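Local coordinates for protein peptide amidase (Stenotrophomonas maltophilia, PDB 1M22) that probably hydrolyses amide bonds as a member of the amidase signature family, with the C-terminal amides of peptides as its likely substrates, at residues A[316-319]-A[320-324]; A[328-331]-A[332-336]; A[35-38]-A[39-43]; A[9-13]-A[14-18]. One frame throughout, in Å; residues are numbered along the deposited sequence.

Contact 1: residues A[316-319]-A[320-324]; sequences GAWA and EAERT
W318 carries its CG between its own backbone N and carbonyl carbon (chi1 57°), whereas E322, one helical turn on, has CG anti to N (chi1 176°) and an extended chain; together these torsions set indole and carboxylate side by side, pointing the same way. E322 OE1 comes to the indole at its edge, in plane, 3.7 Å from W318 CD1, with the carboxylate turned 58° from the ring. The ring nitrogen itself is engaged by S437 OG. On one indole face, toward the rim, lies the backbone N of G316, 3.5 Å above the W318 ring plane, because the chain doubles back in a type I turn from G316 to A319.

Helical bonding starts here. E322 N reaches W318 O at 2.8 Å, nearly along the C=O axis, and R323 N follows to A319 O at 3.1 Å. Two waters extend the pattern, linking A321 N and E320 N, respectively, to A317 O. A third water donates to A319 O at 2.7 Å and, weakly, to E322 OE1. E322 OE2 accepts from Q221 NE2, while R323 forms a salt bridge with E373.

W318 also packs on helices 436-442 and 383-407, and E322 has its side chain about 10 Å from that of the nucleophile S189. This is a beta turn running directly into the first turn of an alpha helix, helix 319-340, with the inward-facing glutamate in the wider surroundings of the amidase active site.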
ATOM      1  N   GLY A 316      11.875  16.926   5.776  1.00 17.34           N
ATOM      2  CA  GLY A 316      10.858  17.789   5.195  1.00 18.18           C
ATOM      3  C   GLY A 316      11.326  18.896   4.266  1.00 17.40           C
ATOM      4  O   GLY A 316      10.502  19.640   3.732  1.00 18.45           O
ATOM      5  N   ALA A 317      12.633  19.009   4.055  1.00 17.07           N
ATOM      6  CA  ALA A 317      13.176  20.057   3.193  1.00 16.55           C
ATOM      7  C   ALA A 317      12.756  19.910   1.733  1.00 16.25           C
ATOM      8  O   ALA A 317      12.837  20.858   0.954  1.00 16.53           O
ATOM      9  CB  ALA A 317      14.697  20.072   3.292  1.00 17.88           C
ATOM     10  N   TRP A 318      12.296  18.717   1.375  1.00 14.06           N
ATOM     11  CA  TRP A 318      11.879  18.408   0.011  1.00 12.17           C
ATOM     12  C   TRP A 318      10.407  18.693  -0.280  1.00 12.69           C
ATOM     13  O   TRP A 318       9.948  18.481  -1.397  1.00 12.01           O
ATOM     14  CB  TRP A 318      12.155  16.931  -0.265  1.00 12.41           C
ATOM     15  CG  TRP A 318      11.474  16.036   0.729  1.00 11.53           C
ATOM     16  CD1 TRP A 318      10.143  15.719   0.779  1.00 11.70           C
ATOM     17  CD2 TRP A 318      12.080  15.397   1.856  1.00 11.96           C
ATOM     18  NE1 TRP A 318       9.888  14.921   1.868  1.00 12.08           N
ATOM     19  CE2 TRP A 318      11.058  14.709   2.548  1.00 12.78           C
ATOM     20  CE3 TRP A 318      13.391  15.338   2.351  1.00 12.11           C
ATOM     21  CZ2 TRP A 318      11.306  13.970   3.710  1.00 13.80           C
ATOM     22  CZ3 TRP A 318      13.636  14.603   3.506  1.00 13.66           C
ATOM     23  CH2 TRP A 318      12.598  13.929   4.172  1.00 13.09           C
ATOM     24  N   ALA A 319       9.670  19.170   0.718  1.00 12.36           N
ATOM     25  CA  ALA A 319       8.242  19.438   0.559  1.00 12.79           C
ATOM     26  C   ALA A 319       7.846  20.213  -0.699  1.00 11.85           C
ATOM     27  O   ALA A 319       6.998  19.763  -1.471  1.00 12.76           O
ATOM     28  CB  ALA A 319       7.711  20.157   1.794  1.00 14.25           C
ATOM     29  N   GLU A 320       8.451  21.379  -0.903  1.00 12.96           N
ATOM     30  CA  GLU A 320       8.136  22.210  -2.060  1.00 13.68           C
ATOM     31  C   GLU A 320       8.496  21.546  -3.387  1.00 12.43           C
ATOM     32  O   GLU A 320       7.712  21.570  -4.337  1.00 12.49           O
ATOM     33  CB  GLU A 320       8.851  23.558  -1.937  1.00 18.19           C
ATOM     34  CG  GLU A 320       8.585  24.517  -3.082  1.00 25.57           C
ATOM     35  CD  GLU A 320       9.118  25.910  -2.809  1.00 29.70           C
ATOM     36  OE1 GLU A 320      10.332  26.047  -2.541  1.00 31.78           O
ATOM     37  OE2 GLU A 320       8.322  26.869  -2.862  1.00 33.47           O
ATOM     38  N   ALA A 321       9.685  20.955  -3.450  1.00 10.81           N
ATOM     39  CA  ALA A 321      10.135  20.286  -4.664  1.00 10.29           C
ATOM     40  C   ALA A 321       9.221  19.109  -4.995  1.00  9.84           C
ATOM     41  O   ALA A 321       8.907  18.866  -6.162  1.00  9.36           O
ATOM     42  CB  ALA A 321      11.573  19.803  -4.494  1.00 10.87           C
ATOM     43  N   GLU A 322       8.798  18.381  -3.967  1.00  9.77           N
ATOM     44  CA  GLU A 322       7.919  17.236  -4.173  1.00  9.20           C
ATOM     45  C   GLU A 322       6.577  17.681  -4.746  1.00  9.16           C
ATOM     46  O   GLU A 322       6.062  17.076  -5.679  1.00  9.18           O
ATOM     47  CB  GLU A 322       7.696  16.480  -2.857  1.00  9.07           C
ATOM     48  CG  GLU A 322       6.717  15.324  -2.997  1.00  7.89           C
ATOM     49  CD  GLU A 322       6.413  14.635  -1.684  1.00  9.95           C
ATOM     50  OE1 GLU A 322       6.714  15.209  -0.614  1.00 11.29           O
ATOM     51  OE2 GLU A 322       5.853  13.517  -1.730  1.00  8.95           O
ATOM     52  N   ARG A 323       6.015  18.747  -4.185  1.00  9.20           N
ATOM     53  CA  ARG A 323       4.736  19.267  -4.655  1.00 11.33           C
ATOM     54  C   ARG A 323       4.846  19.560  -6.146  1.00 10.75           C
ATOM     55  O   ARG A 323       3.978  19.191  -6.934  1.00 11.23           O
ATOM     56  CB  ARG A 323       4.391  20.547  -3.886  1.00 15.16           C
ATOM     57  CG  ARG A 323       3.070  21.207  -4.256  1.00 21.79           C
ATOM     58  CD  ARG A 323       2.837  22.432  -3.377  1.00 28.10           C
ATOM     59  NE  ARG A 323       1.501  23.003  -3.531  1.00 32.68           N
ATOM     60  CZ  ARG A 323       1.061  23.616  -4.625  1.00 34.07           C
ATOM     61  NH1 ARG A 323       1.850  23.747  -5.684  1.00 33.29           N
ATOM     62  NH2 ARG A 323      -0.172  24.103  -4.659  1.00 35.73           N
ATOM     63  N   THR A 324       5.935  20.218  -6.526  1.00 10.16           N
ATOM     64  CA  THR A 324       6.169  20.568  -7.916  1.00 10.82           C
ATOM     65  C   THR A 324       6.291  19.354  -8.833  1.00  9.93           C
ATOM     66  O   THR A 324       5.612  19.273  -9.856  1.00  9.53           O
ATOM     67  CB  THR A 324       7.446  21.421  -8.056  1.00 11.20           C
ATOM     68  OG1 THR A 324       7.268  22.660  -7.358  1.00 13.65           O
ATOM     69  CG2 THR A 324       7.748  21.703  -9.518  1.00 11.94           C
TER
HETATM   70  O   HOH W   1      11.832  21.579  -1.554  1.00 17.10           O
HETATM   71  O   HOH W   2      10.185  22.661   1.157  1.00 25.53           O
HETATM   72  O   HOH W   3       4.968  18.194  -0.512  1.00 27.00           O

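Contact 2: residues A[328-331]-A[332-336]; sequences YEFK and AGLER
One face of the F330 ring is covered by L334: its CB lies over that face, and its CD2 methyl lies above the plane just beyond the CZ corner, 3.6 Å from F330 CZ and somewhat farther, by equal amounts, from CE1 and CE2. Both residues hold CG anti to the backbone N (chi1 176° in F330), which is why phenyl and isobutyl group run alongside each other in the same direction. F136 meets the phenyl with ring planes about 55° apart, and L348, L371 and A374 also touch it, making this side of helix 319-340 an apolar seam toward helices 348-357 and 369-375.

K331 and E335 meet differently, their chains crossing at a slant. E335 places CG beside its own backbone N (chi1 -56°), bringing E335 CG within 3.0 Å of K331 O. The lysine methylene lies against the carboxylate, K331 CE being 3.9 Å from E335 OE1, yet K331 NZ stays 5.1 Å from E335 OE1.

Regular i to i+4 backbone bonds bind the turns, among them G333 N to E329 O at 2.7 Å and L334 N to F330 O at 2.8 Å. K331 NZ donates to D375 O, and E335 OE2 accepts from L348 N at the start of helix 348-357. The opposite charges thus probably attract only at a distance, and each polar end serves to tie helix 319-340 to a different neighbouring segment.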
ATOM      1  N   TYR A 328       3.640  18.093 -12.148  1.00  7.90           N
ATOM      2  CA  TYR A 328       4.107  17.880 -13.512  1.00  7.47           C
ATOM      3  C   TYR A 328       3.973  16.430 -13.957  1.00  8.48           C
ATOM      4  O   TYR A 328       3.489  16.146 -15.053  1.00  9.56           O
ATOM      5  CB  TYR A 328       5.574  18.298 -13.655  1.00  9.97           C
ATOM      6  CG  TYR A 328       5.799  19.785 -13.818  1.00 10.41           C
ATOM      7  CD1 TYR A 328       5.694  20.650 -12.732  1.00 11.97           C
ATOM      8  CD2 TYR A 328       6.139  20.321 -15.060  1.00 12.34           C
ATOM      9  CE1 TYR A 328       5.928  22.020 -12.876  1.00 14.74           C
ATOM     10  CE2 TYR A 328       6.374  21.686 -15.216  1.00 13.97           C
ATOM     11  CZ  TYR A 328       6.267  22.526 -14.120  1.00 14.98           C
ATOM     12  OH  TYR A 328       6.511  23.875 -14.263  1.00 20.97           O
ATOM     13  N   GLU A 329       4.404  15.508 -13.105  1.00  8.24           N
ATOM     14  CA  GLU A 329       4.344  14.101 -13.459  1.00  8.49           C
ATOM     15  C   GLU A 329       2.922  13.563 -13.523  1.00  7.23           C
ATOM     16  O   GLU A 329       2.638  12.657 -14.305  1.00  9.37           O
ATOM     17  CB  GLU A 329       5.208  13.288 -12.489  1.00  7.95           C
ATOM     18  CG  GLU A 329       6.690  13.644 -12.607  1.00  8.88           C
ATOM     19  CD  GLU A 329       7.599  12.773 -11.765  1.00  9.61           C
ATOM     20  OE1 GLU A 329       7.110  11.784 -11.171  1.00 10.00           O
ATOM     21  OE2 GLU A 329       8.811  13.076 -11.702  1.00 10.21           O
ATOM     22  N   PHE A 330       2.020  14.121 -12.721  1.00  7.66           N
ATOM     23  CA  PHE A 330       0.634  13.669 -12.738  1.00  8.13           C
ATOM     24  C   PHE A 330      -0.009  13.968 -14.092  1.00  7.61           C
ATOM     25  O   PHE A 330      -0.648  13.102 -14.684  1.00  8.99           O
ATOM     26  CB  PHE A 330      -0.173  14.342 -11.622  1.00  7.93           C
ATOM     27  CG  PHE A 330      -1.641  14.002 -11.640  1.00  9.34           C
ATOM     28  CD1 PHE A 330      -2.082  12.711 -11.356  1.00  9.79           C
ATOM     29  CD2 PHE A 330      -2.584  14.975 -11.959  1.00 10.34           C
ATOM     30  CE1 PHE A 330      -3.440  12.394 -11.392  1.00 11.09           C
ATOM     31  CE2 PHE A 330      -3.943  14.672 -11.999  1.00 10.44           C
ATOM     32  CZ  PHE A 330      -4.374  13.379 -11.716  1.00  9.63           C
ATOM     33  N   LYS A 331       0.160  15.189 -14.593  1.00  9.15           N
ATOM     34  CA  LYS A 331      -0.434  15.511 -15.884  1.00  9.11           C
ATOM     35  C   LYS A 331       0.161  14.635 -16.982  1.00  8.56           C
ATOM     36  O   LYS A 331      -0.567  14.020 -17.761  1.00 10.06           O
ATOM     37  CB  LYS A 331      -0.224  16.981 -16.249  1.00 10.39           C
ATOM     38  CG  LYS A 331      -0.864  17.336 -17.584  1.00 10.35           C
ATOM     39  CD  LYS A 331      -0.627  18.783 -17.975  1.00 11.94           C
ATOM     40  CE  LYS A 331      -1.346  19.108 -19.273  1.00 14.10           C
ATOM     41  NZ  LYS A 331      -1.168  20.537 -19.658  1.00 17.81           N
ATOM     42  N   ALA A 332       1.486  14.574 -17.038  1.00  9.69           N
ATOM     43  CA  ALA A 332       2.160  13.779 -18.055  1.00 11.34           C
ATOM     44  C   ALA A 332       1.792  12.302 -17.968  1.00 10.48           C
ATOM     45  O   ALA A 332       1.434  11.682 -18.971  1.00 10.84           O
ATOM     46  CB  ALA A 332       3.669  13.951 -17.935  1.00 11.98           C
ATOM     47  N   GLY A 333       1.875  11.743 -16.763  1.00  9.68           N
ATOM     48  CA  GLY A 333       1.566  10.337 -16.572  1.00  9.88           C
ATOM     49  C   GLY A 333       0.116   9.960 -16.803  1.00  8.24           C
ATOM     50  O   GLY A 333      -0.171   8.943 -17.443  1.00  9.55           O
ATOM     51  N   LEU A 334      -0.805  10.765 -16.283  1.00  8.85           N
ATOM     52  CA  LEU A 334      -2.220  10.465 -16.449  1.00  8.80           C
ATOM     53  C   LEU A 334      -2.627  10.496 -17.917  1.00  9.92           C
ATOM     54  O   LEU A 334      -3.345   9.612 -18.388  1.00 10.03           O
ATOM     55  CB  LEU A 334      -3.086  11.451 -15.656  1.00 10.25           C
ATOM     56  CG  LEU A 334      -4.583  11.130 -15.705  1.00 11.46           C
ATOM     57  CD1 LEU A 334      -4.849   9.797 -15.011  1.00 14.00           C
ATOM     58  CD2 LEU A 334      -5.369  12.245 -15.033  1.00 16.00           C
ATOM     59  N   GLU A 335      -2.167  11.506 -18.647  1.00  9.49           N
ATOM     60  CA  GLU A 335      -2.526  11.593 -20.053  1.00 10.73           C
ATOM     61  C   GLU A 335      -1.894  10.447 -20.843  1.00 10.11           C
ATOM     62  O   GLU A 335      -2.512   9.920 -21.766  1.00 12.15           O
ATOM     63  CB  GLU A 335      -2.145  12.970 -20.612  1.00 12.03           C
ATOM     64  CG  GLU A 335      -2.792  14.108 -19.813  1.00 13.40           C
ATOM     65  CD  GLU A 335      -2.840  15.436 -20.548  1.00 14.69           C
ATOM     66  OE1 GLU A 335      -1.861  15.778 -21.241  1.00 16.99           O
ATOM     67  OE2 GLU A 335      -3.859  16.145 -20.411  1.00 15.40           O
ATOM     68  N   ARG A 336      -0.683  10.038 -20.472  1.00 10.15           N
ATOM     69  CA  ARG A 336      -0.042   8.917 -21.162  1.00 11.29           C
ATOM     70  C   ARG A 336      -0.862   7.653 -20.888  1.00 11.64           C
ATOM     71  O   ARG A 336      -1.101   6.849 -21.790  1.00 11.66           O
ATOM     72  CB  ARG A 336       1.397   8.718 -20.671  1.00 13.82           C
ATOM     73  CG  ARG A 336       2.110   7.523 -21.313  1.00 15.38           C
ATOM     74  CD  ARG A 336       3.607   7.527 -21.014  1.00 21.21           C
ATOM     75  NE  ARG A 336       3.906   7.286 -19.603  1.00 26.84           N
ATOM     76  CZ  ARG A 336       3.826   6.099 -19.010  1.00 29.95           C
ATOM     77  NH1 ARG A 336       3.455   5.031 -19.702  1.00 32.05           N
ATOM     78  NH2 ARG A 336       4.116   5.976 -17.722  1.00 32.61           N
TER

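Contact 3: residues A[35-38]-A[39-43]; sequences LQRI and AALDR
R37 leaves CB with CG anti to the backbone N (chi1 -170°) and stays extended as far as NE, running at a slant across the side chain of L41 one turn later. Its CG already meets L41 CD1, at 3.9 Å. Farther out the same methyl faces the guanidinium: L41 CD1 stands 3.5 Å above the R37 guanidinium plane, over its centre, with CZ the closest atom at 3.6 Å and NE, NH1 and NH2 only slightly farther. Apolar contact therefore covers one face of the charged group, while its nitrogens NE and NH2 bond to other partners; NE donates to A175 O. L41 supplies the methyl with CG beside its own backbone N (chi1 -63°).

Beneath these side chains the regular helix, with L41 N bonded to R37 O at 2.9 Å, widens into a pi-type turn over 39-43. I38 O is gripped by two successive amides, D42 N at 2.8 Å and R43 N at 3.2 Å, the latter nearly in line with the carbonyl. D42 lies alongside I38, pointing the same way, and its CB packs 3.8 Å from I38 CG2. Beyond CB, the two carboxylate oxygens accept from A50 N and V51 N, so the aspartate at this widened turn fastens the start of strand 51-54, the outermost strand at one side of the mixed sheet, against which I38 also rests through V51.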
ATOM      1  N   LEU A  35     -16.222 -13.936   0.137  1.00  8.46           N
ATOM      2  CA  LEU A  35     -17.315 -13.226  -0.521  1.00 10.12           C
ATOM      3  C   LEU A  35     -18.512 -13.076   0.411  1.00 10.31           C
ATOM      4  O   LEU A  35     -19.173 -12.035   0.422  1.00 10.91           O
ATOM      5  CB  LEU A  35     -17.726 -13.951  -1.807  1.00 10.93           C
ATOM      6  CG  LEU A  35     -16.700 -13.872  -2.943  1.00 11.35           C
ATOM      7  CD1 LEU A  35     -17.137 -14.758  -4.099  1.00 11.13           C
ATOM      8  CD2 LEU A  35     -16.550 -12.424  -3.397  1.00 12.36           C
ATOM      9  N   GLN A  36     -18.784 -14.107   1.202  1.00 11.24           N
ATOM     10  CA  GLN A  36     -19.903 -14.054   2.135  1.00 12.70           C
ATOM     11  C   GLN A  36     -19.612 -13.026   3.228  1.00 12.53           C
ATOM     12  O   GLN A  36     -20.504 -12.290   3.653  1.00 13.22           O
ATOM     13  CB  GLN A  36     -20.143 -15.433   2.755  1.00 15.82           C
ATOM     14  CG  GLN A  36     -21.365 -15.504   3.657  1.00 21.00           C
ATOM     15  CD  GLN A  36     -21.678 -16.920   4.097  1.00 25.77           C
ATOM     16  OE1 GLN A  36     -21.882 -17.809   3.269  1.00 28.67           O
ATOM     17  NE2 GLN A  36     -21.721 -17.136   5.408  1.00 29.23           N
ATOM     18  N   ARG A  37     -18.360 -12.972   3.675  1.00 11.54           N
ATOM     19  CA  ARG A  37     -17.964 -12.027   4.713  1.00 10.01           C
ATOM     20  C   ARG A  37     -18.029 -10.598   4.167  1.00 10.24           C
ATOM     21  O   ARG A  37     -18.421  -9.672   4.876  1.00 10.72           O
ATOM     22  CB  ARG A  37     -16.554 -12.361   5.216  1.00 10.50           C
ATOM     23  CG  ARG A  37     -16.133 -11.599   6.464  1.00 10.78           C
ATOM     24  CD  ARG A  37     -14.855 -12.190   7.044  1.00 11.68           C
ATOM     25  NE  ARG A  37     -14.282 -11.370   8.108  1.00 10.05           N
ATOM     26  CZ  ARG A  37     -14.692 -11.359   9.372  1.00 13.27           C
ATOM     27  NH1 ARG A  37     -15.697 -12.133   9.763  1.00 15.01           N
ATOM     28  NH2 ARG A  37     -14.095 -10.566  10.251  1.00 13.56           N
ATOM     29  N   ILE A  38     -17.651 -10.422   2.904  1.00  9.05           N
ATOM     30  CA  ILE A  38     -17.712  -9.109   2.278  1.00  9.68           C
ATOM     31  C   ILE A  38     -19.171  -8.647   2.247  1.00 11.01           C
ATOM     32  O   ILE A  38     -19.477  -7.490   2.531  1.00 11.06           O
ATOM     33  CB  ILE A  38     -17.142  -9.155   0.841  1.00  8.97           C
ATOM     34  CG1 ILE A  38     -15.620  -9.325   0.902  1.00  8.65           C
ATOM     35  CG2 ILE A  38     -17.515  -7.887   0.080  1.00 10.39           C
ATOM     36  CD1 ILE A  38     -14.961  -9.557  -0.443  1.00  8.90           C
ATOM     37  N   ALA A  39     -20.078  -9.561   1.918  1.00 10.96           N
ATOM     38  CA  ALA A  39     -21.493  -9.216   1.869  1.00 13.07           C
ATOM     39  C   ALA A  39     -22.020  -8.825   3.247  1.00 13.43           C
ATOM     40  O   ALA A  39     -22.851  -7.923   3.368  1.00 15.07           O
ATOM     41  CB  ALA A  39     -22.296 -10.393   1.317  1.00 13.83           C
ATOM     42  N   ALA A  40     -21.522  -9.488   4.285  1.00 12.04           N
ATOM     43  CA  ALA A  40     -21.975  -9.236   5.651  1.00 12.88           C
ATOM     44  C   ALA A  40     -21.360  -8.041   6.381  1.00 13.79           C
ATOM     45  O   ALA A  40     -21.990  -7.472   7.274  1.00 14.35           O
ATOM     46  CB  ALA A  40     -21.777 -10.493   6.492  1.00 13.84           C
ATOM     47  N   LEU A  41     -20.144  -7.653   6.013  1.00 11.27           N
ATOM     48  CA  LEU A  41     -19.472  -6.549   6.695  1.00 11.32           C
ATOM     49  C   LEU A  41     -19.163  -5.335   5.836  1.00 11.09           C
ATOM     50  O   LEU A  41     -19.081  -4.215   6.337  1.00 10.19           O
ATOM     51  CB  LEU A  41     -18.158  -7.041   7.306  1.00 12.71           C
ATOM     52  CG  LEU A  41     -18.220  -8.115   8.388  1.00 13.87           C
ATOM     53  CD1 LEU A  41     -16.808  -8.564   8.740  1.00 15.43           C
ATOM     54  CD2 LEU A  41     -18.937  -7.569   9.615  1.00 15.67           C
ATOM     55  N   ASP A  42     -18.978  -5.554   4.542  1.00 11.87           N
ATOM     56  CA  ASP A  42     -18.632  -4.461   3.651  1.00 11.99           C
ATOM     57  C   ASP A  42     -19.826  -3.782   3.001  1.00 12.51           C
ATOM     58  O   ASP A  42     -19.886  -2.552   2.925  1.00 12.80           O
ATOM     59  CB  ASP A  42     -17.677  -4.969   2.573  1.00 14.05           C
ATOM     60  CG  ASP A  42     -16.756  -3.892   2.072  1.00 13.69           C
ATOM     61  OD1 ASP A  42     -16.922  -3.453   0.916  1.00 15.30           O
ATOM     62  OD2 ASP A  42     -15.872  -3.478   2.853  1.00 16.52           O
ATOM     63  N   ARG A  43     -20.775  -4.589   2.537  1.00 14.97           N
ATOM     64  CA  ARG A  43     -21.968  -4.072   1.879  1.00 18.73           C
ATOM     65  C   ARG A  43     -23.110  -3.830   2.867  1.00 20.29           C
ATOM     66  O   ARG A  43     -23.924  -2.928   2.672  1.00 23.24           O
ATOM     67  CB  ARG A  43     -22.413  -5.043   0.782  1.00 21.92           C
ATOM     68  CG  ARG A  43     -23.585  -4.557  -0.051  1.00 28.03           C
ATOM     69  CD  ARG A  43     -23.798  -5.456  -1.256  1.00 31.26           C
ATOM     70  NE  ARG A  43     -23.958  -6.855  -0.870  1.00 34.67           N
ATOM     71  CZ  ARG A  43     -24.109  -7.855  -1.731  1.00 36.90           C
ATOM     72  NH1 ARG A  43     -24.123  -7.617  -3.035  1.00 38.56           N
ATOM     73  NH2 ARG A  43     -24.244  -9.097  -1.286  1.00 37.63           N
TER

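Contact 4: residues A[9-13]-A[14-18]; sequences AETDV and ADLQA
T11 lays its CG2 methyl across the side chains of D15 and L16, 3.7 Å from D15 CB and 3.7 Å from L16 CD2. The methyl gets there by standing anti to the backbone N, with OG1 turned to the other side, beside that N. L16 carries the apolar patch on to L30 and Y34 of helix 27-43.

Between them the chain enters helix 13-21. D12 holds the N-cap position, but its side chain makes no capping bond; it is D12 O that opens the helical series, receiving L16 N at 2.9 Å and, weakly, D15 N. V13 O takes Q17 N at 2.9 Å in the next bond of the series.

The carboxylates of D12 and D15 lie side by side, nearly coplanar (29° apart), with D12 OD2 3.7 Å from D15 OD2. Their like charges probably repel; a water placed to donate to both OD2 atoms, and accepting from D12 N, would probably soften this. D12 OD1 is bonded to S230 OG, and V13 N donates to D233 OD1. The amide of Q17, on a chain bent at chi2, bonds to R69 and to the carbonyl oxygens of P77 and H79.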
ATOM      1  N   ALA A   9      -9.891 -16.407   9.832  1.00 14.39           N
ATOM      2  CA  ALA A   9      -9.416 -15.162  10.414  1.00 13.22           C
ATOM      3  C   ALA A   9      -7.972 -15.279  10.890  1.00 13.91           C
ATOM      4  O   ALA A   9      -7.593 -16.251  11.544  1.00 15.36           O
ATOM      5  CB  ALA A   9     -10.314 -14.752  11.573  1.00 16.07           C
ATOM      6  N   GLU A  10      -7.170 -14.281  10.538  1.00 11.86           N
ATOM      7  CA  GLU A  10      -5.764 -14.216  10.929  1.00 13.18           C
ATOM      8  C   GLU A  10      -4.909 -15.390  10.463  1.00 14.23           C
ATOM      9  O   GLU A  10      -3.833 -15.626  11.012  1.00 17.52           O
ATOM     10  CB  GLU A  10      -5.649 -14.094  12.454  1.00 12.73           C
ATOM     11  CG  GLU A  10      -6.476 -12.971  13.060  1.00 13.28           C
ATOM     12  CD  GLU A  10      -6.166 -11.620  12.448  1.00 11.64           C
ATOM     13  OE1 GLU A  10      -4.984 -11.214  12.460  1.00 13.09           O
ATOM     14  OE2 GLU A  10      -7.108 -10.965  11.957  1.00 10.76           O
ATOM     15  N   THR A  11      -5.370 -16.120   9.453  1.00 13.19           N
ATOM     16  CA  THR A  11      -4.615 -17.264   8.949  1.00 13.10           C
ATOM     17  C   THR A  11      -3.658 -16.842   7.838  1.00 12.25           C
ATOM     18  O   THR A  11      -4.075 -16.263   6.834  1.00 14.31           O
ATOM     19  CB  THR A  11      -5.560 -18.358   8.419  1.00 13.49           C
ATOM     20  OG1 THR A  11      -6.517 -18.688   9.434  1.00 17.69           O
ATOM     21  CG2 THR A  11      -4.773 -19.612   8.058  1.00 15.26           C
ATOM     22  N   ASP A  12      -2.375 -17.139   8.027  1.00 11.72           N
ATOM     23  CA  ASP A  12      -1.340 -16.783   7.059  1.00 11.77           C
ATOM     24  C   ASP A  12      -1.463 -17.512   5.729  1.00 10.46           C
ATOM     25  O   ASP A  12      -2.035 -18.600   5.642  1.00  9.92           O
ATOM     26  CB  ASP A  12       0.054 -17.056   7.636  1.00 13.98           C
ATOM     27  CG  ASP A  12       0.381 -16.172   8.818  1.00 19.49           C
ATOM     28  OD1 ASP A  12       0.236 -14.941   8.695  1.00 19.14           O
ATOM     29  OD2 ASP A  12       0.790 -16.709   9.870  1.00 23.23           O
ATOM     30  N   VAL A  13      -0.901 -16.900   4.694  1.00  8.79           N
ATOM     31  CA  VAL A  13      -0.915 -17.465   3.355  1.00 10.08           C
ATOM     32  C   VAL A  13      -0.321 -18.872   3.335  1.00  9.33           C
ATOM     33  O   VAL A  13      -0.892 -19.782   2.735  1.00  9.58           O
ATOM     34  CB  VAL A  13      -0.121 -16.565   2.375  1.00  9.32           C
ATOM     35  CG1 VAL A  13       0.038 -17.258   1.031  1.00 11.35           C
ATOM     36  CG2 VAL A  13      -0.845 -15.234   2.201  1.00 10.83           C
ATOM     37  N   ALA A  14       0.817 -19.052   3.997  1.00  9.11           N
ATOM     38  CA  ALA A  14       1.475 -20.355   4.026  1.00 10.09           C
ATOM     39  C   ALA A  14       0.598 -21.415   4.681  1.00 10.61           C
ATOM     40  O   ALA A  14       0.629 -22.581   4.291  1.00 11.95           O
ATOM     41  CB  ALA A  14       2.804 -20.254   4.757  1.00 11.24           C
ATOM     42  N   ASP A  15      -0.176 -21.014   5.682  1.00 10.19           N
ATOM     43  CA  ASP A  15      -1.052 -21.957   6.367  1.00 11.70           C
ATOM     44  C   ASP A  15      -2.247 -22.308   5.487  1.00 11.70           C
ATOM     45  O   ASP A  15      -2.648 -23.468   5.416  1.00 12.91           O
ATOM     46  CB  ASP A  15      -1.513 -21.381   7.707  1.00 15.39           C
ATOM     47  CG  ASP A  15      -0.392 -21.321   8.726  1.00 22.72           C
ATOM     48  OD1 ASP A  15       0.174 -22.387   9.049  1.00 29.42           O
ATOM     49  OD2 ASP A  15      -0.070 -20.212   9.201  1.00 27.96           O
ATOM     50  N   LEU A  16      -2.818 -21.314   4.814  1.00 10.48           N
ATOM     51  CA  LEU A  16      -3.945 -21.571   3.923  1.00 10.23           C
ATOM     52  C   LEU A  16      -3.468 -22.506   2.815  1.00 10.09           C
ATOM     53  O   LEU A  16      -4.178 -23.435   2.419  1.00 10.83           O
ATOM     54  CB  LEU A  16      -4.461 -20.262   3.316  1.00  9.74           C
ATOM     55  CG  LEU A  16      -5.147 -19.293   4.286  1.00 10.55           C
ATOM     56  CD1 LEU A  16      -5.424 -17.974   3.576  1.00 11.60           C
ATOM     57  CD2 LEU A  16      -6.443 -19.904   4.819  1.00 11.98           C
ATOM     58  N   GLN A  17      -2.257 -22.261   2.321  1.00  9.52           N
ATOM     59  CA  GLN A  17      -1.686 -23.088   1.265  1.00 10.34           C
ATOM     60  C   GLN A  17      -1.467 -24.514   1.769  1.00 10.39           C
ATOM     61  O   GLN A  17      -1.742 -25.479   1.057  1.00 10.77           O
ATOM     62  CB  GLN A  17      -0.361 -22.490   0.778  1.00  9.77           C
ATOM     63  CG  GLN A  17       0.234 -23.204  -0.431  1.00  9.58           C
ATOM     64  CD  GLN A  17      -0.738 -23.283  -1.589  1.00 10.74           C
ATOM     65  OE1 GLN A  17      -1.151 -24.368  -1.998  1.00 12.91           O
ATOM     66  NE2 GLN A  17      -1.118 -22.130  -2.119  1.00  9.79           N
ATOM     67  N   ALA A  18      -0.982 -24.646   2.999  1.00 10.79           N
ATOM     68  CA  ALA A  18      -0.753 -25.964   3.582  1.00 11.59           C
ATOM     69  C   ALA A  18      -2.075 -26.719   3.695  1.00 12.26           C
ATOM     70  O   ALA A  18      -2.139 -27.917   3.419  1.00 13.71           O
ATOM     71  CB  ALA A  18      -0.108 -25.829   4.955  1.00 12.84           C
TER
HETATM   72  O   HOH W   4      -1.625 -18.716  10.365  1.00 20.92           O

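Along the chain the order is contact 4, contact 3, contact 1, contact 2. The first two belong to consecutive helices, 13-21 and 27-43; their centres are about 20 Å apart and their nearest atoms about 6 Å. Contacts 1 and 2 share helix 319-340, with centres about 18 Å apart. The two pairs are well separated: contact 1 lies about 41 Å, centre to centre, from both contacts 3 and 4, on the opposite side of the chain's centre. The N-terminal helices and helix 319-340 thus belong to distant parts of the helical layers around the eleven-stranded sheet; of these helices, 319-340 comes nearer the catalytic residues, with E322 about 10 Å from S189, side chain to side chain.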